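Local structure of protein virC2 (Agrobacterium tumefaciens, 2RH3) at residues A7-P12 against K16-L21; R37-F42 against T73-P78; G49-A54 against R86-P91. The protein probably binds DNA through this C-terminal ribbon-helix-helix domain, and enhances T-DNA transfer and virulence in crown gall tumor formation. One frame throughout, in Å; residues are numbered along the deposited sequence. Where two conformers were deposited one is given.

Contact 1. Residues A7-P12 against K16-L21; sequences ARPPAP and KIYDNL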
ATOM      1  N   ALA A   7       3.399   3.774  -4.454  1.00 23.30           N
ATOM      2  CA  ALA A   7       2.543   2.691  -4.922  1.00 22.53           C
ATOM      3  C   ALA A   7       1.922   3.026  -6.263  1.00 22.30           C
ATOM      4  O   ALA A   7       1.803   4.194  -6.622  1.00 22.70           O
ATOM      5  CB  ALA A   7       1.446   2.404  -3.908  1.00 23.21           C
ATOM      6  N   ARG A   8       1.529   1.988  -6.993  1.00 22.82           N
ATOM      7  CA  ARG A   8       0.834   2.154  -8.274  1.00 22.45           C
ATOM      8  C   ARG A   8      -0.662   1.932  -8.088  1.00 21.85           C
ATOM      9  O   ARG A   8      -1.070   1.054  -7.349  1.00 21.33           O
ATOM     10  CB  ARG A   8       1.319   1.111  -9.273  1.00 23.64           C
ATOM     11  CG  ARG A   8       2.737   1.273  -9.756  1.00 26.05           C
ATOM     12  CD  ARG A   8       3.014   0.239 -10.826  1.00 29.76           C
ATOM     13  NE  ARG A   8       4.334   0.423 -11.424  1.00 33.33           N
ATOM     14  CZ  ARG A   8       4.591   1.241 -12.439  1.00 33.28           C
ATOM     15  NH1 ARG A   8       3.625   1.971 -12.986  1.00 35.26           N
ATOM     16  NH2 ARG A   8       5.827   1.333 -12.904  0.50 34.13           N
ATOM     17  N   PRO A   9      -1.496   2.703  -8.796  1.00 21.35           N
ATOM     18  CA  PRO A   9      -2.921   2.392  -8.726  1.00 21.65           C
ATOM     19  C   PRO A   9      -3.243   0.966  -9.205  1.00 21.79           C
ATOM     20  O   PRO A   9      -2.553   0.436 -10.100  1.00 22.29           O
ATOM     21  CB  PRO A   9      -3.548   3.436  -9.656  1.00 22.39           C
ATOM     22  CG  PRO A   9      -2.559   4.582  -9.653  1.00 22.04           C
ATOM     23  CD  PRO A   9      -1.226   3.890  -9.631  1.00 22.22           C
ATOM     24  N   PRO A  10      -4.278   0.343  -8.616  1.00 21.88           N
ATOM     25  CA  PRO A  10      -4.663  -1.001  -9.008  1.00 22.39           C
ATOM     26  C   PRO A  10      -5.346  -1.011 -10.377  1.00 22.57           C
ATOM     27  O   PRO A  10      -5.837   0.036 -10.854  1.00 22.20           O
ATOM     28  CB  PRO A  10      -5.661  -1.405  -7.917  1.00 22.21           C
ATOM     29  CG  PRO A  10      -6.275  -0.118  -7.488  1.00 21.54           C
ATOM     30  CD  PRO A  10      -5.158   0.881  -7.556  1.00 21.95           C
ATOM     31  N   ALA A  11      -5.394  -2.196 -10.988  1.00 22.56           N
ATOM     32  CA  ALA A  11      -6.192  -2.428 -12.189  1.00 23.04           C
ATOM     33  C   ALA A  11      -7.687  -2.262 -11.899  1.00 23.36           C
ATOM     34  O   ALA A  11      -8.123  -2.444 -10.765  1.00 22.46           O
ATOM     35  CB  ALA A  11      -5.926  -3.830 -12.715  1.00 23.33           C
ATOM     36  N   PRO A  12      -8.488  -1.925 -12.933  1.00 24.05           N
ATOM     37  CA  PRO A  12      -9.922  -1.893 -12.694  1.00 24.67           C
ATOM     38  C   PRO A  12     -10.461  -3.193 -12.120  1.00 24.67           C
ATOM     39  O   PRO A  12      -9.950  -4.280 -12.428  1.00 25.66           O
ATOM     40  CB  PRO A  12     -10.502  -1.641 -14.092  1.00 24.34           C
ATOM     41  CG  PRO A  12      -9.450  -0.891 -14.781  1.00 24.92           C
ATOM     42  CD  PRO A  12      -8.164  -1.532 -14.314  1.00 24.41           C
ATOM     43  N   LYS A  16     -13.341  -1.787  -5.627  1.00 21.40           N
ATOM     44  CA  LYS A  16     -14.540  -0.988  -5.871  1.00 21.60           C
ATOM     45  C   LYS A  16     -14.384   0.414  -5.289  1.00 20.95           C
ATOM     46  O   LYS A  16     -14.848   1.393  -5.877  1.00 19.93           O
ATOM     47  CB  LYS A  16     -15.790  -1.658  -5.309  1.00 23.04           C
ATOM     48  CG  LYS A  16     -16.202  -2.925  -6.052  1.00 25.82           C
ATOM     49  CD  LYS A  16     -17.409  -3.555  -5.371  1.00 31.78           C
ATOM     50  CE  LYS A  16     -17.683  -4.962  -5.886  1.00 35.42           C
ATOM     51  NZ  LYS A  16     -18.833  -5.563  -5.163  1.00 38.51           N
ATOM     52  N   ILE A  17     -13.701   0.509  -4.144  1.00 19.80           N
ATOM     53  CA  ILE A  17     -13.465   1.824  -3.536  1.00 19.59           C
ATOM     54  C   ILE A  17     -12.648   2.723  -4.453  1.00 18.14           C
ATOM     55  O   ILE A  17     -13.017   3.883  -4.702  1.00 18.21           O
ATOM     56  CB  ILE A  17     -12.833   1.708  -2.122  1.00 19.37           C
ATOM     57  CG1 ILE A  17     -13.897   1.217  -1.133  1.00 21.30           C
ATOM     58  CG2 ILE A  17     -12.301   3.071  -1.657  1.00 20.49           C
ATOM     59  CD1 ILE A  17     -13.348   0.795   0.234  1.00 21.51           C
ATOM     60  N   TYR A  18     -11.551   2.196  -4.981  1.00 17.28           N
ATOM     61  CA  TYR A  18     -10.683   2.992  -5.841  1.00 17.10           C
ATOM     62  C   TYR A  18     -11.430   3.378  -7.126  1.00 17.38           C
ATOM     63  O   TYR A  18     -11.415   4.553  -7.543  1.00 16.32           O
ATOM     64  CB  TYR A  18      -9.406   2.205  -6.191  1.00 17.31           C
ATOM     65  CG  TYR A  18      -8.536   2.960  -7.158  1.00 17.61           C
ATOM     66  CD1 TYR A  18      -7.745   4.026  -6.716  1.00 18.89           C
ATOM     67  CD2 TYR A  18      -8.522   2.630  -8.521  1.00 15.77           C
ATOM     68  CE1 TYR A  18      -6.962   4.748  -7.609  1.00 19.79           C
ATOM     69  CE2 TYR A  18      -7.728   3.342  -9.412  1.00 19.23           C
ATOM     70  CZ  TYR A  18      -6.964   4.400  -8.948  1.00 18.70           C
ATOM     71  OH  TYR A  18      -6.211   5.138  -9.833  1.00 20.17           O
ATOM     72  N   ASP A  19     -12.084   2.394  -7.738  1.00 17.70           N
ATOM     73  CA  ASP A  19     -12.820   2.651  -8.980  1.00 18.18           C
ATOM     74  C   ASP A  19     -13.893   3.735  -8.813  1.00 18.74           C
ATOM     75  O   ASP A  19     -14.138   4.503  -9.733  1.00 20.34           O
ATOM     76  CB  ASP A  19     -13.466   1.361  -9.504  1.00 18.56           C
ATOM     77  CG  ASP A  19     -12.445   0.315  -9.975  0.50 16.48           C
ATOM     78  OD1 ASP A  19     -11.223   0.586 -10.055  0.50 14.45           O
ATOM     79  OD2 ASP A  19     -12.895  -0.813 -10.276  0.50 18.38           O
ATOM     80  N   ASN A  20     -14.547   3.796  -7.655  1.00 18.26           N
ATOM     81  CA  ASN A  20     -15.511   4.848  -7.398  1.00 18.81           C
ATOM     82  C   ASN A  20     -14.845   6.201  -7.112  1.00 17.39           C
ATOM     83  O   ASN A  20     -15.364   7.258  -7.516  1.00 18.02           O
ATOM     84  CB  ASN A  20     -16.411   4.445  -6.228  1.00 19.79           C
ATOM     85  CG  ASN A  20     -17.532   5.423  -6.004  1.00 24.19           C
ATOM     86  OD1 ASN A  20     -18.349   5.682  -6.901  1.00 27.49           O
ATOM     87  ND2 ASN A  20     -17.570   6.002  -4.811  1.00 26.05           N
ATOM     88  N   LEU A  21     -13.723   6.183  -6.387  1.00 16.32           N
ATOM     89  CA  LEU A  21     -13.035   7.439  -6.094  1.00 16.76           C
ATOM     90  C   LEU A  21     -12.612   8.142  -7.366  1.00 16.39           C
ATOM     91  O   LEU A  21     -12.744   9.366  -7.470  1.00 18.41           O
ATOM     92  CB  LEU A  21     -11.842   7.225  -5.143  1.00 17.60           C
ATOM     93  CG  LEU A  21     -12.247   6.962  -3.685  1.00 16.93           C
ATOM     94  CD1 LEU A  21     -11.072   6.582  -2.827  1.00 18.02           C
ATOM     95  CD2 LEU A  21     -12.967   8.145  -3.043  1.00 19.00           C
TER
HETATM   96  O   HOH W   1      -9.516  -1.109  -8.796  1.00 17.98           O

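Contact 2. Residues R37-F42 against T73-P78; sequences RALGDF and TSRMFP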
ATOM      1  N   ARG A  37      -5.716   5.358   5.111  1.00 23.43           N
ATOM      2  CA  ARG A  37      -6.471   4.403   5.894  1.00 22.93           C
ATOM      3  C   ARG A  37      -5.730   3.064   5.948  1.00 22.64           C
ATOM      4  O   ARG A  37      -5.608   2.469   7.020  1.00 23.08           O
ATOM      5  CB  ARG A  37      -7.870   4.203   5.297  1.00 22.74           C
ATOM      6  CG  ARG A  37      -8.700   3.133   5.987  1.00 22.13           C
ATOM      7  CD  ARG A  37      -9.075   3.526   7.391  1.00 24.55           C
ATOM      8  NE  ARG A  37      -9.909   2.509   8.023  1.00 27.05           N
ATOM      9  CZ  ARG A  37     -10.738   2.727   9.045  1.00 28.56           C
ATOM     10  NH1 ARG A  37     -10.857   3.939   9.581  1.00 28.85           N
ATOM     11  NH2 ARG A  37     -11.459   1.724   9.538  1.00 30.30           N
ATOM     12  N   ALA A  38      -5.256   2.603   4.794  1.00 22.33           N
ATOM     13  CA  ALA A  38      -4.527   1.335   4.687  1.00 22.48           C
ATOM     14  C   ALA A  38      -3.282   1.316   5.600  1.00 23.11           C
ATOM     15  O   ALA A  38      -3.027   0.327   6.280  1.00 23.00           O
ATOM     16  CB  ALA A  38      -4.159   1.047   3.248  1.00 23.07           C
ATOM     17  N   LEU A  39      -2.540   2.417   5.635  1.00 23.36           N
ATOM     18  CA  LEU A  39      -1.335   2.465   6.475  1.00 24.56           C
ATOM     19  C   LEU A  39      -1.684   2.520   7.953  1.00 24.94           C
ATOM     20  O   LEU A  39      -0.934   2.010   8.793  1.00 24.98           O
ATOM     21  CB  LEU A  39      -0.406   3.621   6.080  1.00 24.82           C
ATOM     22  CG  LEU A  39       0.230   3.513   4.690  1.00 26.75           C
ATOM     23  CD1 LEU A  39       0.643   4.891   4.179  1.00 27.67           C
ATOM     24  CD2 LEU A  39       1.417   2.533   4.672  1.00 29.35           C
ATOM     25  N   GLY A  40      -2.824   3.131   8.272  1.00 25.01           N
ATOM     26  CA  GLY A  40      -3.330   3.143   9.639  1.00 26.09           C
ATOM     27  C   GLY A  40      -3.680   1.742  10.109  1.00 26.55           C
ATOM     28  O   GLY A  40      -3.274   1.327  11.199  1.00 26.42           O
ATOM     29  N   ASP A  41      -4.419   1.009   9.272  1.00 26.73           N
ATOM     30  CA  ASP A  41      -4.789  -0.382   9.542  1.00 27.23           C
ATOM     31  C   ASP A  41      -3.530  -1.246   9.675  1.00 27.18           C
ATOM     32  O   ASP A  41      -3.433  -2.078  10.584  1.00 28.05           O
ATOM     33  CB  ASP A  41      -5.681  -0.949   8.415  1.00 27.82           C
ATOM     34  CG  ASP A  41      -7.035  -0.231   8.284  1.00 29.57           C
ATOM     35  OD1 ASP A  41      -7.485   0.430   9.243  1.00 31.20           O
ATOM     36  OD2 ASP A  41      -7.658  -0.338   7.197  0.50 30.14           O
ATOM     37  N   PHE A  42      -2.567  -1.009   8.785  1.00 26.76           N
ATOM     38  CA  PHE A  42      -1.350  -1.834   8.678  1.00 27.48           C
ATOM     39  C   PHE A  42      -0.429  -1.675   9.879  1.00 28.02           C
ATOM     40  O   PHE A  42       0.191  -2.649  10.304  1.00 27.81           O
ATOM     41  CB  PHE A  42      -0.589  -1.532   7.385  1.00 27.47           C
ATOM     42  CG  PHE A  42       0.226  -2.692   6.870  1.00 26.64           C
ATOM     43  CD1 PHE A  42      -0.400  -3.862   6.441  1.00 26.98           C
ATOM     44  CD2 PHE A  42       1.610  -2.607   6.799  1.00 27.04           C
ATOM     45  CE1 PHE A  42       0.347  -4.942   5.951  1.00 26.12           C
ATOM     46  CE2 PHE A  42       2.371  -3.675   6.320  1.00 27.97           C
ATOM     47  CZ  PHE A  42       1.732  -4.846   5.889  1.00 26.94           C
ATOM     48  N   THR A  73       4.458   9.464  -1.428  1.00 34.95           N
ATOM     49  CA  THR A  73       3.976  10.034  -0.176  1.00 36.32           C
ATOM     50  C   THR A  73       4.943   9.742   0.966  1.00 36.83           C
ATOM     51  O   THR A  73       5.876   8.951   0.806  1.00 36.39           O
ATOM     52  CB  THR A  73       2.543   9.517   0.167  1.00 36.55           C
ATOM     53  OG1 THR A  73       1.910  10.403   1.096  1.00 37.72           O
ATOM     54  CG2 THR A  73       2.569   8.105   0.746  1.00 36.92           C
ATOM     55  N   SER A  74       4.732  10.403   2.103  1.00 37.73           N
ATOM     56  CA  SER A  74       5.437  10.061   3.340  1.00 38.47           C
ATOM     57  C   SER A  74       4.473   9.975   4.529  1.00 39.05           C
ATOM     58  O   SER A  74       3.344  10.465   4.461  1.00 39.47           O
ATOM     59  CB  SER A  74       6.607  11.021   3.615  1.00 38.58           C
ATOM     60  OG  SER A  74       6.181  12.312   4.012  1.00 38.86           O
ATOM     61  N   ARG A  75       4.921   9.326   5.606  1.00 39.48           N
ATOM     62  CA  ARG A  75       4.120   9.154   6.820  1.00 39.66           C
ATOM     63  C   ARG A  75       5.034   8.809   7.991  1.00 39.56           C
ATOM     64  O   ARG A  75       6.054   8.136   7.816  1.00 39.34           O
ATOM     65  CB  ARG A  75       3.066   8.053   6.633  1.00 39.76           C
ATOM     66  CG  ARG A  75       1.950   8.053   7.680  1.00 40.11           C
ATOM     67  CD  ARG A  75       0.914   6.987   7.373  1.00 40.53           C
ATOM     68  NE  ARG A  75      -0.130   6.890   8.397  1.00 41.09           N
ATOM     69  CZ  ARG A  75      -0.049   6.127   9.484  1.00 42.01           C
ATOM     70  NH1 ARG A  75      -1.051   6.103  10.352  1.00 42.55           N
ATOM     71  NH2 ARG A  75       1.035   5.396   9.716  1.00 42.33           N
ATOM     72  N   MET A  76       4.663   9.285   9.180  1.00 39.56           N
ATOM     73  CA  MET A  76       5.406   8.998  10.406  1.00 39.62           C
ATOM     74  C   MET A  76       4.993   7.653  10.979  1.00 39.21           C
ATOM     75  O   MET A  76       3.799   7.369  11.124  1.00 39.30           O
ATOM     76  CB  MET A  76       5.165  10.087  11.462  1.00 40.23           C
ATOM     77  CG  MET A  76       5.421  11.511  10.992  1.00 40.94           C
ATOM     78  SD  MET A  76       7.152  11.818  10.613  1.00 43.41           S
ATOM     79  CE  MET A  76       7.126  13.593  10.340  1.00 42.38           C
ATOM     80  N   PHE A  77       5.987   6.828  11.296  1.00 38.76           N
ATOM     81  CA  PHE A  77       5.763   5.548  11.959  1.00 38.29           C
ATOM     82  C   PHE A  77       6.619   5.475  13.217  1.00 37.90           C
ATOM     83  O   PHE A  77       7.752   5.964  13.220  1.00 37.89           O
ATOM     84  CB  PHE A  77       6.157   4.381  11.052  1.00 38.16           C
ATOM     85  CG  PHE A  77       5.298   4.221   9.831  1.00 38.04           C
ATOM     86  CD1 PHE A  77       4.156   3.426   9.865  1.00 38.28           C
ATOM     87  CD2 PHE A  77       5.653   4.831   8.633  1.00 37.68           C
ATOM     88  CE1 PHE A  77       3.367   3.260   8.727  1.00 38.55           C
ATOM     89  CE2 PHE A  77       4.869   4.672   7.490  1.00 37.71           C
ATOM     90  CZ  PHE A  77       3.726   3.889   7.540  1.00 38.24           C
ATOM     91  N   PRO A  78       6.092   4.856  14.289  1.00 37.66           N
ATOM     92  CA  PRO A  78       6.974   4.532  15.419  1.00 37.34           C
ATOM     93  C   PRO A  78       8.135   3.647  14.950  1.00 36.94           C
ATOM     94  O   PRO A  78       7.931   2.754  14.120  1.00 36.44           O
ATOM     95  CB  PRO A  78       6.060   3.760  16.377  1.00 37.43           C
ATOM     96  CG  PRO A  78       4.667   4.166  16.002  1.00 37.55           C
ATOM     97  CD  PRO A  78       4.696   4.446  14.530  1.00 37.64           C
TER

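Contact 3. Residues G49-A54 against R86-P91; sequences GSFRAA and RNHFDP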
ATOM      1  N   GLY A  49       2.798  -8.544  14.537  1.00 31.89           N
ATOM      2  CA  GLY A  49       3.372  -9.495  13.582  1.00 31.04           C
ATOM      3  C   GLY A  49       2.419 -10.134  12.579  1.00 30.57           C
ATOM      4  O   GLY A  49       2.849 -10.886  11.690  1.00 30.20           O
ATOM      5  N   SER A  50       1.126  -9.840  12.699  1.00 30.15           N
ATOM      6  CA  SER A  50       0.127 -10.451  11.820  1.00 30.03           C
ATOM      7  C   SER A  50       0.285 -10.034  10.351  1.00 29.75           C
ATOM      8  O   SER A  50      -0.184 -10.724   9.441  1.00 29.03           O
ATOM      9  CB  SER A  50      -1.287 -10.165  12.328  1.00 30.24           C
ATOM     10  OG  SER A  50      -1.569  -8.771  12.315  1.00 31.67           O
ATOM     11  N   PHE A  51       0.989  -8.926  10.125  1.00 29.50           N
ATOM     12  CA  PHE A  51       1.208  -8.405   8.778  1.00 29.26           C
ATOM     13  C   PHE A  51       1.977  -9.371   7.872  1.00 29.72           C
ATOM     14  O   PHE A  51       1.864  -9.296   6.656  1.00 30.02           O
ATOM     15  CB  PHE A  51       1.926  -7.054   8.838  1.00 28.62           C
ATOM     16  CG  PHE A  51       3.405  -7.154   9.122  1.00 27.44           C
ATOM     17  CD1 PHE A  51       4.339  -7.003   8.093  1.00 25.92           C
ATOM     18  CD2 PHE A  51       3.865  -7.382  10.411  1.00 26.12           C
ATOM     19  CE1 PHE A  51       5.700  -7.074   8.355  1.00 26.00           C
ATOM     20  CE2 PHE A  51       5.227  -7.460  10.675  1.00 26.65           C
ATOM     21  CZ  PHE A  51       6.139  -7.307   9.651  1.00 24.99           C
ATOM     22  N   ARG A  52       2.750 -10.279   8.470  0.50 30.22           N
ATOM     23  CA  ARG A  52       3.537 -11.248   7.698  0.50 30.64           C
ATOM     24  C   ARG A  52       2.662 -12.284   6.989  0.50 31.29           C
ATOM     25  O   ARG A  52       3.130 -12.978   6.085  0.50 31.60           O
ATOM     26  CB  ARG A  52       4.585 -11.930   8.580  0.50 30.60           C
ATOM     27  CG  ARG A  52       5.624 -10.972   9.128  0.50 30.35           C
ATOM     28  CD  ARG A  52       6.664 -11.688   9.971  0.50 29.94           C
ATOM     29  NE  ARG A  52       7.101 -10.836  11.071  0.50 29.49           N
ATOM     30  CZ  ARG A  52       6.519 -10.800  12.266  0.50 28.88           C
ATOM     31  NH1 ARG A  52       5.480 -11.584  12.527  0.50 30.04           N
ATOM     32  NH2 ARG A  52       6.980  -9.982  13.204  0.50 27.02           N
ATOM     33  N   ALA A  53       1.395 -12.371   7.400  1.00 31.64           N
ATOM     34  CA  ALA A  53       0.415 -13.267   6.766  1.00 32.11           C
ATOM     35  C   ALA A  53      -0.460 -12.568   5.723  1.00 32.35           C
ATOM     36  O   ALA A  53      -1.367 -13.171   5.139  1.00 32.79           O
ATOM     37  CB  ALA A  53      -0.450 -13.929   7.828  1.00 32.31           C
ATOM     38  N   ALA A  54      -0.194 -11.290   5.497  1.00 32.04           N
ATOM     39  CA  ALA A  54      -1.008 -10.505   4.601  1.00 31.55           C
ATOM     40  C   ALA A  54      -0.448 -10.514   3.166  1.00 31.25           C
ATOM     41  O   ALA A  54       0.758 -10.703   2.967  1.00 30.65           O
ATOM     42  CB  ALA A  54      -1.136  -9.094   5.141  1.00 31.82           C
ATOM     43  N   ARG A  86      10.910  -3.639   8.451  1.00 21.36           N
ATOM     44  CA  ARG A  86      12.209  -3.862   7.801  1.00 21.57           C
ATOM     45  C   ARG A  86      12.730  -5.287   7.954  1.00 21.32           C
ATOM     46  O   ARG A  86      13.284  -5.854   7.015  1.00 21.34           O
ATOM     47  CB  ARG A  86      13.257  -2.862   8.301  1.00 22.13           C
ATOM     48  CG  ARG A  86      13.292  -1.587   7.479  1.00 24.06           C
ATOM     49  CD  ARG A  86      14.612  -0.864   7.612  1.00 26.56           C
ATOM     50  NE  ARG A  86      14.983  -0.206   6.353  0.50 27.41           N
ATOM     51  CZ  ARG A  86      14.593   1.011   5.982  0.50 27.66           C
ATOM     52  NH1 ARG A  86      13.804   1.741   6.762  0.50 28.44           N
ATOM     53  NH2 ARG A  86      14.998   1.502   4.817  0.50 27.46           N
ATOM     54  N   ASN A  87      12.548  -5.870   9.136  1.00 21.38           N
ATOM     55  CA  ASN A  87      12.964  -7.251   9.376  1.00 21.54           C
ATOM     56  C   ASN A  87      12.330  -8.217   8.377  1.00 21.36           C
ATOM     57  O   ASN A  87      12.931  -9.224   8.003  1.00 20.58           O
ATOM     58  CB  ASN A  87      12.595  -7.688  10.795  1.00 21.92           C
ATOM     59  CG  ASN A  87      13.483  -7.077  11.862  1.00 22.54           C
ATOM     60  OD1 ASN A  87      13.125  -7.087  13.045  1.00 26.17           O
ATOM     61  ND2 ASN A  87      14.649  -6.575  11.470  1.00 20.73           N
ATOM     62  N   HIS A  88      11.112  -7.889   7.949  1.00 21.22           N
ATOM     63  CA  HIS A  88      10.337  -8.742   7.067  1.00 21.77           C
ATOM     64  C   HIS A  88      10.497  -8.409   5.590  1.00 21.46           C
ATOM     65  O   HIS A  88      10.729  -9.302   4.776  1.00 22.16           O
ATOM     66  CB  HIS A  88       8.857  -8.677   7.454  1.00 22.03           C
ATOM     67  CG  HIS A  88       7.963  -9.457   6.548  1.00 23.75           C
ATOM     68  ND1 HIS A  88       7.955 -10.834   6.518  1.00 26.07           N
ATOM     69  CD2 HIS A  88       7.034  -9.054   5.650  1.00 27.20           C
ATOM     70  CE1 HIS A  88       7.062 -11.246   5.636  1.00 27.02           C
ATOM     71  NE2 HIS A  88       6.492 -10.185   5.092  1.00 27.31           N
ATOM     72  N   PHE A  89      10.375  -7.129   5.255  1.00 21.30           N
ATOM     73  CA  PHE A  89      10.444  -6.672   3.868  1.00 21.14           C
ATOM     74  C   PHE A  89      11.870  -6.476   3.366  1.00 20.94           C
ATOM     75  O   PHE A  89      12.091  -6.424   2.161  1.00 21.17           O
ATOM     76  CB  PHE A  89       9.643  -5.385   3.677  1.00 21.04           C
ATOM     77  CG  PHE A  89       8.150  -5.579   3.825  1.00 20.99           C
ATOM     78  CD1 PHE A  89       7.437  -6.332   2.895  1.00 21.52           C
ATOM     79  CD2 PHE A  89       7.474  -5.024   4.900  1.00 21.14           C
ATOM     80  CE1 PHE A  89       6.055  -6.518   3.042  1.00 23.18           C
ATOM     81  CE2 PHE A  89       6.101  -5.201   5.055  1.00 21.83           C
ATOM     82  CZ  PHE A  89       5.396  -5.953   4.135  1.00 22.39           C
ATOM     83  N   ASP A  90      12.812  -6.392   4.305  1.00 20.93           N
ATOM     84  CA  ASP A  90      14.237  -6.159   4.015  1.00 20.97           C
ATOM     85  C   ASP A  90      15.090  -7.094   4.885  1.00 20.65           C
ATOM     86  O   ASP A  90      15.956  -6.636   5.640  1.00 20.05           O
ATOM     87  CB  ASP A  90      14.569  -4.683   4.282  1.00 21.02           C
ATOM     88  CG  ASP A  90      15.964  -4.290   3.820  1.00 22.44           C
ATOM     89  OD1 ASP A  90      16.559  -5.010   2.986  1.00 23.27           O
ATOM     90  OD2 ASP A  90      16.469  -3.246   4.291  1.00 24.94           O
ATOM     91  N   PRO A  91      14.853  -8.420   4.779  1.00 20.49           N
ATOM     92  CA  PRO A  91      15.410  -9.380   5.728  1.00 20.24           C
ATOM     93  C   PRO A  91      16.948  -9.433   5.765  1.00 19.80           C
ATOM     94  O   PRO A  91      17.531  -9.895   6.753  1.00 19.74           O
ATOM     95  CB  PRO A  91      14.849 -10.721   5.238  1.00 20.44           C
ATOM     96  CG  PRO A  91      14.506 -10.504   3.823  1.00 21.06           C
ATOM     97  CD  PRO A  91      14.044  -9.092   3.742  1.00 20.99           C
TER

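Contact 1. Residues A7-P12 against K16-L21
Apolar packing leads in this contact, where two consecutive prolines receive the ring of Tyr18. Pro10 lies over one face: its CD is 3.9 Å from the Tyr18 ring centroid and only 8° off the ring normal, a CH-pi contact, while Pro10 CG reaches Tyr18 CD2 at 3.7 Å. Pro9 meets the far end of the ring obliquely, its CB 3.6 Å from Tyr18 CZ and 3.2 Å from Tyr18 OH. With CG anti to the backbone N (chi1 176°), the tyrosine leaves helix 16-21 toward the prolines; Ile34 and Ser30 of helix 27-47 also touch it, and Phe113 of helix 97-118 touches Pro10.

Polar contacts lie nearer the turn. A water sits within hydrogen-bonding distance of both Ala11 O (2.8 Å) and Asp19 OD1 (2.7 Å), but other acceptors are also in reach, and which of them take its protons is left open. Asp19 OD2 accepts the backbone N-H of Glu13, and Pro12 CA rests 3.8 Å from Asp19 OD1.

The chain leaving strand 2-7 is thus folded back against the short helix mainly by proline-aromatic packing, the shared water being a possible polar link. Dispersion and the CH-pi contact hold the ring, and the rigid pyrrolidines give it a fixed surface.

Contact 2. Residues R37-F42 against T73-P78
Leu39, on helix 27-47, packs against both Arg75, on the strand, and Phe77, just after it, and its branches divide the apolar work. CD1 touches the aliphatic part of the arginine, at 3.8 Å from Arg75 CD, and Leu39 CB lies equally close to that carbon; the two side chains run antiparallel alongside each other. CD2 turns to Phe77, meeting its CZ at 3.9 Å, in the plane of the ring and at its edge, so the leucine abuts the rim of the phenylalanine. Leu5 of the partner strand 2-7 and Ala108 of helix 97-118 also touch Leu39.

The flat end of Arg75 packs on the helix backbone. The arginine reaches out straight as far as NE, and CG stands anti to the backbone N (chi1 -164°), which carries the guanidinium to the helix. There one face lies over the main chain, 4.2 Å from its plane to Leu39 C, with Gly40 N nearer the rim. Arg75 NH1 comes within 3.8 Å of Gly40 CA.

Charge enters through a neighbour: Arg75 NH1 forms a salt bridge with Glu43, one turn further along the same helix. On the helix itself, Arg37 and Asp41 are paired by charge alone.

Ser74, next to Arg75, points away from the helix, toward the side of the ribbon that in ribbon-helix-helix proteins usually meets the DNA major groove. Arg75 instead packs its methylenes on leucine and lays its guanidinium on the helix main chain, where its charge is met by Glu43.

Contact 3. Residues G49-A54 against R86-P91
His88, near the end of helix 79-89, is packed by Phe51 and Arg52 from a 3-10 turn, and can be followed outward atom by atom. CB already touches the phenylalanine, 3.7 Å from Phe51 CE1. At CG the two neighbours meet, with Phe51 CE1 and Arg52 CG both close by. The torsion there (chi1 176°, CG anti to the backbone N) sends the imidazole across toward the turn. CD2 then lies 3.6 Å from Phe51 CE1, an oblique approach with the ring planes 85° apart, and it also sits over the centre of the Phe89 ring. On the other branch, His88 ND1 lies 3.5 Å from Arg52 CG in one of the two conformers of Arg52; there this carbon covers one face of the imidazole in what is tentatively a CH-pi contact. Beyond it, CE1 is near Arg52 CB and CG. At the tip, NE2 takes part in a weak hydrogen bond with Lys56 NZ.

Phe51 also meets Phe89, whose CE2 lies at the edge of the Phe51 ring, 3.8 Å from Phe51 CE1, completing an aromatic cluster. With lysine at its tip and arginine alongside, the imidazole probably favours the neutral form.

In the fold
Contact 2 lies nearest the middle of the chain and contacts 1 and 3 farther out, on opposite sides of the centre with about 24 Å between their own centres. All three reach the same two long helices, 27-47 and 97-118, yet only contact 2 takes a segment from one of them, joining it to the ribbon. It pairs a buried leucine with a partly exposed arginine whose charge is met by Glu43. The peripheral pair mix buried rings with exposed residues: a tyrosine face against proline in contact 1, an oblique aromatic cluster with an arginine methylene over the imidazole in contact 3. Contacts 2 and 3 touch, Phe42 CZ lying 3.7 Å from Phe51 CB, whereas contact 1 stands apart from both.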